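Local atomic coordinates of uncharacterized protein (Bacteroides caccae, PDB entry 4L7A), a protein that is of unknown function but probably acts as a zinc-dependent metallopeptidase of the MA clan. Residues A[174-178]-A[179-183]; A[213-216]-A[217-220]; A[26-30]-A[31-35]; A[68-71]-A[72-76]. All blocks are in the same frame, centred on the assembly; numbering follows the deposited sequence.

Contact 1 of 4, residues A[174-178]-A[179-183]; sequences QNRKL and AEVAP
The N-terminal cap and first turn of the short helix 178-181 are built here, with Lys-177 in the N-cap position and Arg-176 just ahead of it folding back along the new helix. The carbonyl of Lys-177 opens the hydrogen-bond ladder: its O takes the N-H of Val-181 at 3.0 Å and a weak bond from the N of Glu-180. One step on, the N of Ala-182 reaches the O of Leu-178 at 3.1 Å with an N-H...O angle of 159°.

The side chain of Arg-176 meets both Glu-180 and Val-181. With CG lying opposite its own carbonyl carbon (chi1 -64°) and the chain bent at chi3, CB rests 3.5 Å from CG1 of Val-181, and the same methyl sits over one face of the guanidinium. Glu-180 crosses the arginine chain at about a right angle, with OE2 3.4 Å from the methylene CD of Arg-176, while NE of Arg-176 stays 4.8 Å from that oxygen. The two charges are instead bridged by a water in the guanidinium plane, and NH1 also bonds the backbone O of Asn-167. A leucine in place of Arg-176 would probably leave both that carbonyl and the bridging water without their donor. Leu-178 and Ala-182 turn to Leu-220 of helix 211-244. A second water closes the cap, accepting from the N of Lys-177 at 2.9 Å and donating to OE1 of Glu-180.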
loop_
_atom_site.group_PDB
_atom_site.type_symbol
_atom_site.label_atom_id
_atom_site.label_comp_id
_atom_site.label_asym_id
_atom_site.label_seq_id
_atom_site.Cartn_x
_atom_site.Cartn_y
_atom_site.Cartn_z
ATOM N N GLN A 174 15.622 -12.697 4.397
ATOM C CA GLN A 174 14.487 -13.602 4.442
ATOM C C GLN A 174 14.710 -14.827 5.349
ATOM O O GLN A 174 13.774 -15.535 5.627
ATOM C CB GLN A 174 14.090 -14.038 3.028
ATOM C CG GLN A 174 15.037 -15.016 2.319
ATOM C CD GLN A 174 16.178 -14.349 1.564
ATOM O OE1 GLN A 174 16.520 -13.169 1.767
ATOM N NE2 GLN A 174 16.794 -15.130 0.656
ATOM N N ASN A 175 15.925 -15.046 5.828
ATOM C CA ASN A 175 16.213 -16.175 6.734
ATOM C C ASN A 175 16.112 -15.843 8.210
ATOM O O ASN A 175 16.456 -16.664 9.039
ATOM C CB ASN A 175 17.596 -16.745 6.439
ATOM C CG ASN A 175 17.742 -17.158 4.982
ATOM O OD1 ASN A 175 18.731 -16.801 4.318
ATOM N ND2 ASN A 175 16.740 -17.867 4.459
ATOM N N ARG A 176 15.629 -14.646 8.537
ATOM C CA ARG A 176 15.421 -14.238 9.914
ATOM C C ARG A 176 13.965 -14.012 10.104
ATOM O O ARG A 176 13.349 -13.283 9.335
ATOM C CB ARG A 176 16.186 -12.947 10.221
ATOM C CG ARG A 176 17.729 -13.072 10.132
ATOM C CD ARG A 176 18.429 -11.870 10.709
ATOM N NE ARG A 176 18.159 -10.630 9.995
ATOM C CZ ARG A 176 18.774 -9.476 10.267
ATOM N NH1 ARG A 176 19.659 -9.417 11.246
ATOM N NH2 ARG A 176 18.520 -8.387 9.558
ATOM N N LYS A 177 13.395 -14.603 11.143
ATOM C CA LYS A 177 11.974 -14.437 11.426
ATOM C C LYS A 177 11.744 -13.222 12.311
ATOM O O LYS A 177 12.693 -12.651 12.831
ATOM C CB LYS A 177 11.422 -15.686 12.134
ATOM C CG LYS A 177 11.428 -16.944 11.299
ATOM C CD LYS A 177 10.438 -17.946 11.919
ATOM C CE LYS A 177 9.590 -18.626 10.899
ATOM N NZ LYS A 177 10.124 -19.997 10.752
ATOM N N LEU A 178 10.468 -12.887 12.503
ATOM C CA LEU A 178 10.052 -11.732 13.261
ATOM C C LEU A 178 10.581 -11.761 14.690
ATOM O O LEU A 178 11.049 -10.761 15.174
ATOM C CB LEU A 178 8.520 -11.627 13.288
ATOM C CG LEU A 178 7.922 -10.412 14.009
ATOM C CD1 LEU A 178 8.466 -9.079 13.475
ATOM C CD2 LEU A 178 6.398 -10.483 13.867
ATOM N N ALA A 179 10.520 -12.914 15.338
ATOM C CA ALA A 179 11.001 -13.038 16.723
ATOM C C ALA A 179 12.507 -12.730 16.835
ATOM O O ALA A 179 12.928 -12.164 17.821
ATOM C CB ALA A 179 10.642 -14.468 17.317
ATOM N N GLU A 180 13.281 -13.051 15.795
ATOM C CA GLU A 180 14.678 -12.655 15.721
ATOM C C GLU A 180 14.915 -11.181 15.383
ATOM O O GLU A 180 15.837 -10.606 15.923
ATOM C CB GLU A 180 15.441 -13.516 14.709
ATOM C CG GLU A 180 16.955 -13.223 14.648
ATOM C CD GLU A 180 17.728 -14.158 13.676
ATOM O OE1 GLU A 180 17.132 -15.150 13.195
ATOM O OE2 GLU A 180 18.939 -13.893 13.431
ATOM N N VAL A 181 14.141 -10.570 14.470
ATOM C CA VAL A 181 14.512 -9.221 14.023
ATOM C C VAL A 181 13.960 -8.065 14.879
ATOM O O VAL A 181 14.506 -6.968 14.913
ATOM C CB VAL A 181 14.203 -8.992 12.541
ATOM C CG1 VAL A 181 14.963 -10.038 11.712
ATOM C CG2 VAL A 181 12.702 -9.001 12.262
ATOM N N ALA A 182 12.861 -8.317 15.546
ATOM C CA ALA A 182 12.205 -7.312 16.339
ATOM C C ALA A 182 13.106 -6.859 17.462
ATOM O O ALA A 182 13.192 -5.679 17.686
ATOM C CB ALA A 182 10.879 -7.841 16.837
ATOM N N PRO A 183 13.809 -7.793 18.161
ATOM C CA PRO A 183 14.733 -7.350 19.223
ATOM C C PRO A 183 15.867 -6.472 18.732
ATOM O O PRO A 183 16.492 -5.788 19.547
ATOM C CB PRO A 183 15.289 -8.669 19.807
ATOM C CG PRO A 183 14.239 -9.634 19.605
ATOM C CD PRO A 183 13.637 -9.247 18.225
HETATM O O HOH W 1 20.473 -11.644 13.332
HETATM O O HOH W 2 14.906 -16.176 12.994
#

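Contact 2 of 4, residues A[213-216]-A[217-220]; sequences QWEN and VMTL
Four main-chain hydrogen bonds, each from residue i+4 back to i, join 213-216 to 217-220. The N of Thr-219 makes the shortest, 2.8 Å to the O of Glu-215, and the N of Met-218 meets the O of Trp-214 at 3.1 Å; N-H...O angles run from 155° to 164°. OG1 of Thr-219 also lies 3.0 Å from the O of Glu-215.

The aromatic contact pairs Trp-214 with Met-218, a selenomethionine. Two bends, at chi2 and chi3, curl its chain back toward the indole, bringing CG to 3.9 Å from NE1 of Trp-214. SE lies 4.7 Å from the centroid of the five-membered ring and 41° off its normal, a slanting Met-aromatic approach. Phe-206 meets the same indole edge-to-face.

Among the remaining side chains, CD1 of Leu-220 comes 4.0 Å from ND2 of Asn-216, while Val-217 packs on Tyr-209 in the loop just ahead of the helix. The unbroken i to i+4 bonding is that of a regular alpha-helix, whose spacing also sets Trp-214 and Met-218 on one side, near the start of the long helix 211-244.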
loop_
_atom_site.group_PDB
_atom_site.type_symbol
_atom_site.label_atom_id
_atom_site.label_comp_id
_atom_site.label_asym_id
_atom_site.label_seq_id
_atom_site.Cartn_x
_atom_site.Cartn_y
_atom_site.Cartn_z
ATOM N N GLN A 213 -1.649 -5.418 16.607
ATOM C CA GLN A 213 -0.580 -5.993 15.805
ATOM C C GLN A 213 0.742 -5.234 16.037
ATOM O O GLN A 213 1.813 -5.811 16.130
ATOM C CB GLN A 213 -0.971 -5.973 14.308
ATOM C CG GLN A 213 0.053 -6.664 13.445
ATOM C CD GLN A 213 -0.341 -6.781 11.968
ATOM O OE1 GLN A 213 -1.384 -6.304 11.494
ATOM N NE2 GLN A 213 0.500 -7.441 11.254
ATOM N N TRP A 214 0.644 -3.922 16.109
ATOM C CA TRP A 214 1.818 -3.077 16.366
ATOM C C TRP A 214 2.398 -3.384 17.732
ATOM O O TRP A 214 3.598 -3.592 17.881
ATOM C CB TRP A 214 1.458 -1.581 16.235
ATOM C CG TRP A 214 2.627 -0.670 16.498
ATOM C CD1 TRP A 214 2.960 -0.111 17.692
ATOM C CD2 TRP A 214 3.653 -0.272 15.578
ATOM N NE1 TRP A 214 4.114 0.636 17.555
ATOM C CE2 TRP A 214 4.553 0.557 16.273
ATOM C CE3 TRP A 214 3.881 -0.505 14.225
ATOM C CZ2 TRP A 214 5.672 1.157 15.657
ATOM C CZ3 TRP A 214 5.004 0.086 13.614
ATOM C CH2 TRP A 214 5.877 0.884 14.331
ATOM N N GLU A 215 1.542 -3.446 18.714
ATOM C CA GLU A 215 1.943 -3.817 20.083
ATOM C C GLU A 215 2.524 -5.209 20.138
ATOM O O GLU A 215 3.444 -5.459 20.895
ATOM C CB GLU A 215 0.743 -3.746 21.054
ATOM C CG GLU A 215 0.326 -2.325 21.440
ATOM C CD GLU A 215 1.505 -1.427 21.897
ATOM O OE1 GLU A 215 2.387 -1.875 22.683
ATOM O OE2 GLU A 215 1.568 -0.254 21.450
ATOM N N ASN A 216 2.015 -6.132 19.339
ATOM C CA ASN A 216 2.609 -7.443 19.350
ATOM C C ASN A 216 4.080 -7.366 18.876
ATOM O O ASN A 216 4.974 -8.050 19.402
ATOM C CB ASN A 216 1.824 -8.404 18.474
ATOM C CG ASN A 216 2.372 -9.797 18.566
ATOM O OD1 ASN A 216 2.427 -10.380 19.648
ATOM N ND2 ASN A 216 2.806 -10.336 17.459
ATOM N N VAL A 217 4.345 -6.531 17.860
ATOM C CA VAL A 217 5.727 -6.358 17.404
ATOM C C VAL A 217 6.583 -5.800 18.523
ATOM O O VAL A 217 7.680 -6.268 18.746
ATOM C CB VAL A 217 5.823 -5.466 16.124
ATOM C CG1 VAL A 217 7.268 -5.178 15.767
ATOM C CG2 VAL A 217 5.141 -6.154 14.935
HETATM N N MSE A 218 6.078 -4.780 19.228
HETATM C CA MSE A 218 6.783 -4.210 20.366
HETATM C C MSE A 218 7.037 -5.253 21.450
HETATM O O MSE A 218 8.114 -5.298 22.028
HETATM C CB MSE A 218 5.983 -3.046 20.986
HETATM C CG MSE A 218 5.705 -1.934 20.063
HETATM SE SE MSE A 218 7.335 -1.088 19.281
HETATM C CE MSE A 218 7.627 0.217 20.755
ATOM N N THR A 219 6.050 -6.095 21.738
ATOM C CA THR A 219 6.252 -7.177 22.676
ATOM C C THR A 219 7.409 -8.090 22.226
ATOM O O THR A 219 8.258 -8.410 23.023
ATOM C CB THR A 219 4.974 -8.003 22.831
ATOM O OG1 THR A 219 3.971 -7.153 23.334
ATOM C CG2 THR A 219 5.145 -9.138 23.791
ATOM N N LEU A 220 7.422 -8.511 20.961
ATOM C CA LEU A 220 8.492 -9.385 20.479
ATOM C C LEU A 220 9.802 -8.629 20.471
ATOM O O LEU A 220 10.861 -9.217 20.610
ATOM C CB LEU A 220 8.220 -9.905 19.085
ATOM C CG LEU A 220 7.077 -10.890 18.921
ATOM C CD1 LEU A 220 6.711 -11.113 17.471
ATOM C CD2 LEU A 220 7.430 -12.226 19.593
#

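Contact 3 of 4, residues A[26-30]-A[31-35]; sequences WLLEN and YVNPY
The ring of Tyr-31 crosses the side chains of Trp-26 and Leu-27, about one turn back on the same helix, at a slant. CZ3 of the indole arrives in the plane of the phenol ring, at its edge, 3.9 Å from CE1 of Tyr-31, and CD2 of Leu-27 lies equally near CD1 of Tyr-31. Asn-30 folds its amide back: with CG opposite its own carbonyl carbon (chi1 -73°), the amide lies over a face of the Trp-26 ring, where ND2 donates to the O of Trp-26 at 2.9 Å with the acceptor in the amide plane. That oxygen also accepts from the N of Asn-30.

The backbone widens here into a pi-type turn. The O of Leu-27 takes two donors, the N of Tyr-31 and, at 3.1 Å and 169°, the N of Val-32; the N of Asn-33 binds the O of Leu-28 at 2.8 Å. Pro-34 has no N-H to give, and its CD stands 3.2 Å from the O of Glu-29, where the helix kinks.

A serine at Tyr-31 would probably leave a gap beside Trp-26 and Leu-27 and deprive the O of Ala-66 of its hydroxyl partner. Through that hydroxyl and its ring, Tyr-31 fastens helix 17-35 to helix 59-81, packing on Val-69 and Leu-74; Phe-39 of strand 38-40 also meets the ring, and Tyr-35 reaches Asp-78 and helix 83-88.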
loop_
_atom_site.group_PDB
_atom_site.type_symbol
_atom_site.label_atom_id
_atom_site.label_comp_id
_atom_site.label_asym_id
_atom_site.label_seq_id
_atom_site.Cartn_x
_atom_site.Cartn_y
_atom_site.Cartn_z
ATOM N N TRP A 26 -16.043 7.278 -15.001
ATOM C CA TRP A 26 -15.819 7.418 -13.565
ATOM C C TRP A 26 -14.316 7.448 -13.243
ATOM O O TRP A 26 -13.886 8.195 -12.366
ATOM C CB TRP A 26 -16.541 6.299 -12.849
ATOM C CG TRP A 26 -16.525 6.403 -11.411
ATOM C CD1 TRP A 26 -17.492 6.950 -10.640
ATOM C CD2 TRP A 26 -15.463 6.012 -10.513
ATOM N NE1 TRP A 26 -17.131 6.883 -9.320
ATOM C CE2 TRP A 26 -15.906 6.293 -9.203
ATOM C CE3 TRP A 26 -14.217 5.398 -10.687
ATOM C CZ2 TRP A 26 -15.149 6.015 -8.067
ATOM C CZ3 TRP A 26 -13.451 5.095 -9.548
ATOM C CH2 TRP A 26 -13.926 5.408 -8.258
ATOM N N LEU A 27 -13.523 6.637 -13.942
ATOM C CA LEU A 27 -12.077 6.585 -13.695
ATOM C C LEU A 27 -11.426 7.901 -14.166
ATOM O O LEU A 27 -10.516 8.450 -13.496
ATOM C CB LEU A 27 -11.432 5.399 -14.380
ATOM C CG LEU A 27 -11.868 4.072 -13.764
ATOM C CD1 LEU A 27 -11.480 2.933 -14.683
ATOM C CD2 LEU A 27 -11.233 3.868 -12.397
ATOM N N LEU A 28 -11.863 8.412 -15.303
ATOM C CA LEU A 28 -11.338 9.703 -15.753
ATOM C C LEU A 28 -11.515 10.749 -14.644
ATOM O O LEU A 28 -10.593 11.469 -14.297
ATOM C CB LEU A 28 -12.058 10.135 -17.008
ATOM C CG LEU A 28 -11.721 11.506 -17.609
ATOM C CD1 LEU A 28 -10.243 11.605 -17.941
ATOM C CD2 LEU A 28 -12.545 11.761 -18.899
ATOM N N GLU A 29 -12.709 10.762 -14.062
ATOM C CA GLU A 29 -13.084 11.784 -13.114
ATOM C C GLU A 29 -12.499 11.551 -11.718
ATOM O O GLU A 29 -12.222 12.494 -11.021
ATOM C CB GLU A 29 -14.609 11.956 -13.112
ATOM C CG GLU A 29 -15.147 12.393 -14.517
ATOM C CD GLU A 29 -16.657 12.264 -14.697
ATOM O OE1 GLU A 29 -17.386 11.826 -13.790
ATOM O OE2 GLU A 29 -17.123 12.608 -15.782
ATOM N N ASN A 30 -12.302 10.311 -11.316
ATOM C CA ASN A 30 -11.846 10.064 -9.972
ATOM C C ASN A 30 -10.350 9.696 -9.795
ATOM O O ASN A 30 -9.885 9.673 -8.679
ATOM C CB ASN A 30 -12.677 8.958 -9.317
ATOM C CG ASN A 30 -14.065 9.416 -8.948
ATOM O OD1 ASN A 30 -14.290 9.872 -7.846
ATOM N ND2 ASN A 30 -14.982 9.360 -9.899
ATOM N N TYR A 31 -9.663 9.319 -10.856
ATOM C CA TYR A 31 -8.270 8.903 -10.795
ATOM C C TYR A 31 -7.414 9.801 -11.688
ATOM O O TYR A 31 -6.462 10.402 -11.220
ATOM C CB TYR A 31 -8.103 7.432 -11.201
ATOM C CG TYR A 31 -8.294 6.432 -10.041
ATOM C CD1 TYR A 31 -9.536 6.038 -9.647
ATOM C CD2 TYR A 31 -7.220 5.933 -9.363
ATOM C CE1 TYR A 31 -9.721 5.135 -8.586
ATOM C CE2 TYR A 31 -7.370 5.031 -8.304
ATOM C CZ TYR A 31 -8.618 4.622 -7.933
ATOM O OH TYR A 31 -8.792 3.741 -6.900
ATOM N N VAL A 32 -7.803 9.941 -12.945
ATOM C CA VAL A 32 -7.013 10.690 -13.925
ATOM C C VAL A 32 -7.030 12.162 -13.601
ATOM O O VAL A 32 -5.968 12.744 -13.373
ATOM C CB VAL A 32 -7.513 10.553 -15.364
ATOM C CG1 VAL A 32 -6.589 11.392 -16.308
ATOM C CG2 VAL A 32 -7.497 9.114 -15.825
ATOM N N ASN A 33 -8.213 12.749 -13.489
ATOM C CA ASN A 33 -8.234 14.187 -13.268
ATOM C C ASN A 33 -7.646 14.671 -11.954
ATOM O O ASN A 33 -6.888 15.613 -11.998
ATOM C CB ASN A 33 -9.596 14.800 -13.529
ATOM C CG ASN A 33 -9.956 14.741 -14.992
ATOM O OD1 ASN A 33 -9.114 14.500 -15.849
ATOM N ND2 ASN A 33 -11.222 14.903 -15.281
ATOM N N PRO A 34 -7.997 14.066 -10.798
ATOM C CA PRO A 34 -7.421 14.598 -9.564
ATOM C C PRO A 34 -5.963 14.192 -9.327
ATOM O O PRO A 34 -5.213 14.954 -8.713
ATOM C CB PRO A 34 -8.295 13.983 -8.464
ATOM C CG PRO A 34 -9.500 13.526 -9.099
ATOM C CD PRO A 34 -9.121 13.163 -10.515
ATOM N N TYR A 35 -5.553 13.004 -9.792
ATOM C CA TYR A 35 -4.255 12.432 -9.389
ATOM C C TYR A 35 -3.303 12.046 -10.510
ATOM O O TYR A 35 -2.185 11.601 -10.251
ATOM C CB TYR A 35 -4.527 11.164 -8.570
ATOM C CG TYR A 35 -5.516 11.338 -7.466
ATOM C CD1 TYR A 35 -5.206 12.122 -6.358
ATOM C CD2 TYR A 35 -6.726 10.711 -7.491
ATOM C CE1 TYR A 35 -6.063 12.282 -5.357
ATOM C CE2 TYR A 35 -7.618 10.841 -6.445
ATOM C CZ TYR A 35 -7.284 11.652 -5.409
ATOM O OH TYR A 35 -8.128 11.792 -4.368
#

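Contact 4 of 4, residues A[68-71]-A[72-76]; sequences IVKH and CWLEA
Residues 68-71 and 72-76 are successive turns of helix 59-81, and between them the backbone loosens into a pi-type turn at 72-74. The N of Cys-72 makes an ordinary i+4 bond to the O of Ile-68, 2.9 Å. The O of Val-69 is then shared: the N of Trp-73 approaches at 3.1 Å from well out of the carbonyl plane (35°), while the N of Leu-74 adds a weak bond at 3.5 Å. By the next residue the bonding has shifted to i+5, with the N of Glu-75 only 2.7 Å from the O of Lys-70 and the N-H...O angle at 168°.

Val-69 and Trp-73 lie side by side and point the same way. CG1 of Val-69, anti to the backbone N (chi1 171°), meets the indole edge in the ring plane, 3.4 Å from CE3 of Trp-73, and CG of Leu-74 covers part of one indole face. On the polar side Lys-70 and Glu-75 cross at a slant: bends at chi3 and chi4 bring NZ of Lys-70 to 3.5 Å from OE2 of Glu-75, a salt bridge. A water links that OE2 to ND1 of His-71, 2.8 Å from the nitrogen. The other carboxylate oxygen, OE1, pairs with Arg-258, and NE2 of His-71 bonds Glu-261, so these polar groups are tied beyond the helix.

Around this buried stretch, helix 17-35 lies against Lys-70 through Asn-30, helix 131-153 brings Phe-146 to stack on Trp-73 and Met-142 to Val-69, and helix 248-260 packs against Cys-72 and Ala-76.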
loop_
_atom_site.group_PDB
_atom_site.type_symbol
_atom_site.label_atom_id
_atom_site.label_comp_id
_atom_site.label_asym_id
_atom_site.label_seq_id
_atom_site.Cartn_x
_atom_site.Cartn_y
_atom_site.Cartn_z
ATOM N N ILE A 68 -12.680 1.219 -3.274
ATOM C CA ILE A 68 -12.044 0.917 -1.993
ATOM C C ILE A 68 -10.643 1.552 -1.925
ATOM O O ILE A 68 -10.248 2.157 -0.896
ATOM C CB ILE A 68 -12.034 -0.577 -1.763
ATOM C CG1 ILE A 68 -13.498 -1.020 -1.556
ATOM C CG2 ILE A 68 -11.212 -0.940 -0.557
ATOM C CD1 ILE A 68 -13.689 -2.532 -1.416
ATOM N N VAL A 69 -9.891 1.386 -3.001
ATOM C CA VAL A 69 -8.520 1.936 -3.101
ATOM C C VAL A 69 -8.510 3.468 -2.964
ATOM O O VAL A 69 -7.651 4.047 -2.283
ATOM C CB VAL A 69 -7.886 1.492 -4.405
ATOM C CG1 VAL A 69 -6.585 2.186 -4.678
ATOM C CG2 VAL A 69 -7.606 -0.017 -4.348
ATOM N N LYS A 70 -9.494 4.126 -3.566
ATOM C CA LYS A 70 -9.572 5.565 -3.505
ATOM C C LYS A 70 -9.974 6.002 -2.130
ATOM O O LYS A 70 -9.369 6.915 -1.558
ATOM C CB LYS A 70 -10.569 6.090 -4.522
ATOM C CG LYS A 70 -10.786 7.612 -4.483
ATOM C CD LYS A 70 -11.666 8.066 -5.656
ATOM C CE LYS A 70 -12.581 9.243 -5.274
ATOM N NZ LYS A 70 -11.765 10.470 -4.971
ATOM N N HIS A 71 -10.941 5.316 -1.556
ATOM C CA HIS A 71 -11.430 5.658 -0.190
ATOM C C HIS A 71 -10.402 5.468 0.928
ATOM O O HIS A 71 -10.313 6.292 1.848
ATOM C CB HIS A 71 -12.657 4.830 0.171
ATOM C CG HIS A 71 -13.326 5.282 1.418
ATOM N ND1 HIS A 71 -14.022 6.477 1.488
ATOM C CD2 HIS A 71 -13.380 4.734 2.653
ATOM C CE1 HIS A 71 -14.514 6.622 2.701
ATOM N NE2 HIS A 71 -14.136 5.583 3.430
ATOM N N CYS A 72 -9.610 4.403 0.812
ATOM C CA CYS A 72 -8.712 3.971 1.899
ATOM C C CYS A 72 -7.254 4.433 1.798
ATOM O O CYS A 72 -6.506 4.397 2.800
ATOM C CB CYS A 72 -8.748 2.472 1.998
ATOM S SG CYS A 72 -10.373 1.858 2.440
ATOM N N TRP A 73 -6.853 4.873 0.625
ATOM C CA TRP A 73 -5.510 5.425 0.405
ATOM C C TRP A 73 -5.613 6.859 -0.131
ATOM O O TRP A 73 -5.282 7.817 0.595
ATOM C CB TRP A 73 -4.612 4.488 -0.418
ATOM C CG TRP A 73 -3.623 5.210 -1.241
ATOM C CD1 TRP A 73 -2.728 6.158 -0.837
ATOM C CD2 TRP A 73 -3.485 5.095 -2.635
ATOM N NE1 TRP A 73 -2.068 6.676 -1.937
ATOM C CE2 TRP A 73 -2.509 5.996 -3.046
ATOM C CE3 TRP A 73 -4.068 4.261 -3.589
ATOM C CZ2 TRP A 73 -2.091 6.082 -4.388
ATOM C CZ3 TRP A 73 -3.687 4.410 -4.945
ATOM C CH2 TRP A 73 -2.719 5.316 -5.301
ATOM N N LEU A 74 -6.150 7.033 -1.345
ATOM C CA LEU A 74 -6.073 8.327 -2.008
ATOM C C LEU A 74 -6.785 9.416 -1.215
ATOM O O LEU A 74 -6.197 10.425 -0.940
ATOM C CB LEU A 74 -6.643 8.264 -3.402
ATOM C CG LEU A 74 -5.802 7.563 -4.452
ATOM C CD1 LEU A 74 -6.647 7.273 -5.674
ATOM C CD2 LEU A 74 -4.625 8.394 -4.861
ATOM N N GLU A 75 -7.992 9.139 -0.742
ATOM C CA GLU A 75 -8.711 10.078 0.086
ATOM C C GLU A 75 -8.147 10.263 1.486
ATOM O O GLU A 75 -8.374 11.318 2.093
ATOM C CB GLU A 75 -10.200 9.756 0.156
ATOM C CG GLU A 75 -10.947 10.141 -1.125
ATOM C CD GLU A 75 -12.439 9.825 -1.005
ATOM O OE1 GLU A 75 -13.048 10.028 0.065
ATOM O OE2 GLU A 75 -12.996 9.318 -1.954
ATOM N N ALA A 76 -7.399 9.277 1.983
ATOM C CA ALA A 76 -6.809 9.387 3.308
ATOM C C ALA A 76 -5.635 10.345 3.292
ATOM O O ALA A 76 -5.457 11.229 4.141
ATOM C CB ALA A 76 -6.385 7.991 3.815
HETATM O O HOH W 3 -14.514 7.141 -1.146
#

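From the N terminus the order is contact 3, contact 4, contact 1, contact 2; each joins adjoining residues, so none encloses a long loop and none nests within or crosses another. Contacts 3 and 4 form one pair, their centres about 13 Å apart: helices 17-35 and 59-81 also meet where Tyr-31 OH lies 3.5 Å from Val-69 CB. Contacts 1 and 2 form another, equally spaced, with Pro-183 CG 3.5 Å from Leu-220 O, which sets the end of the segment 179-183 against the long helix 211-244. Contacts 1 and 3 lie on opposite sides of the chain's centre, their centres about 41 Å apart.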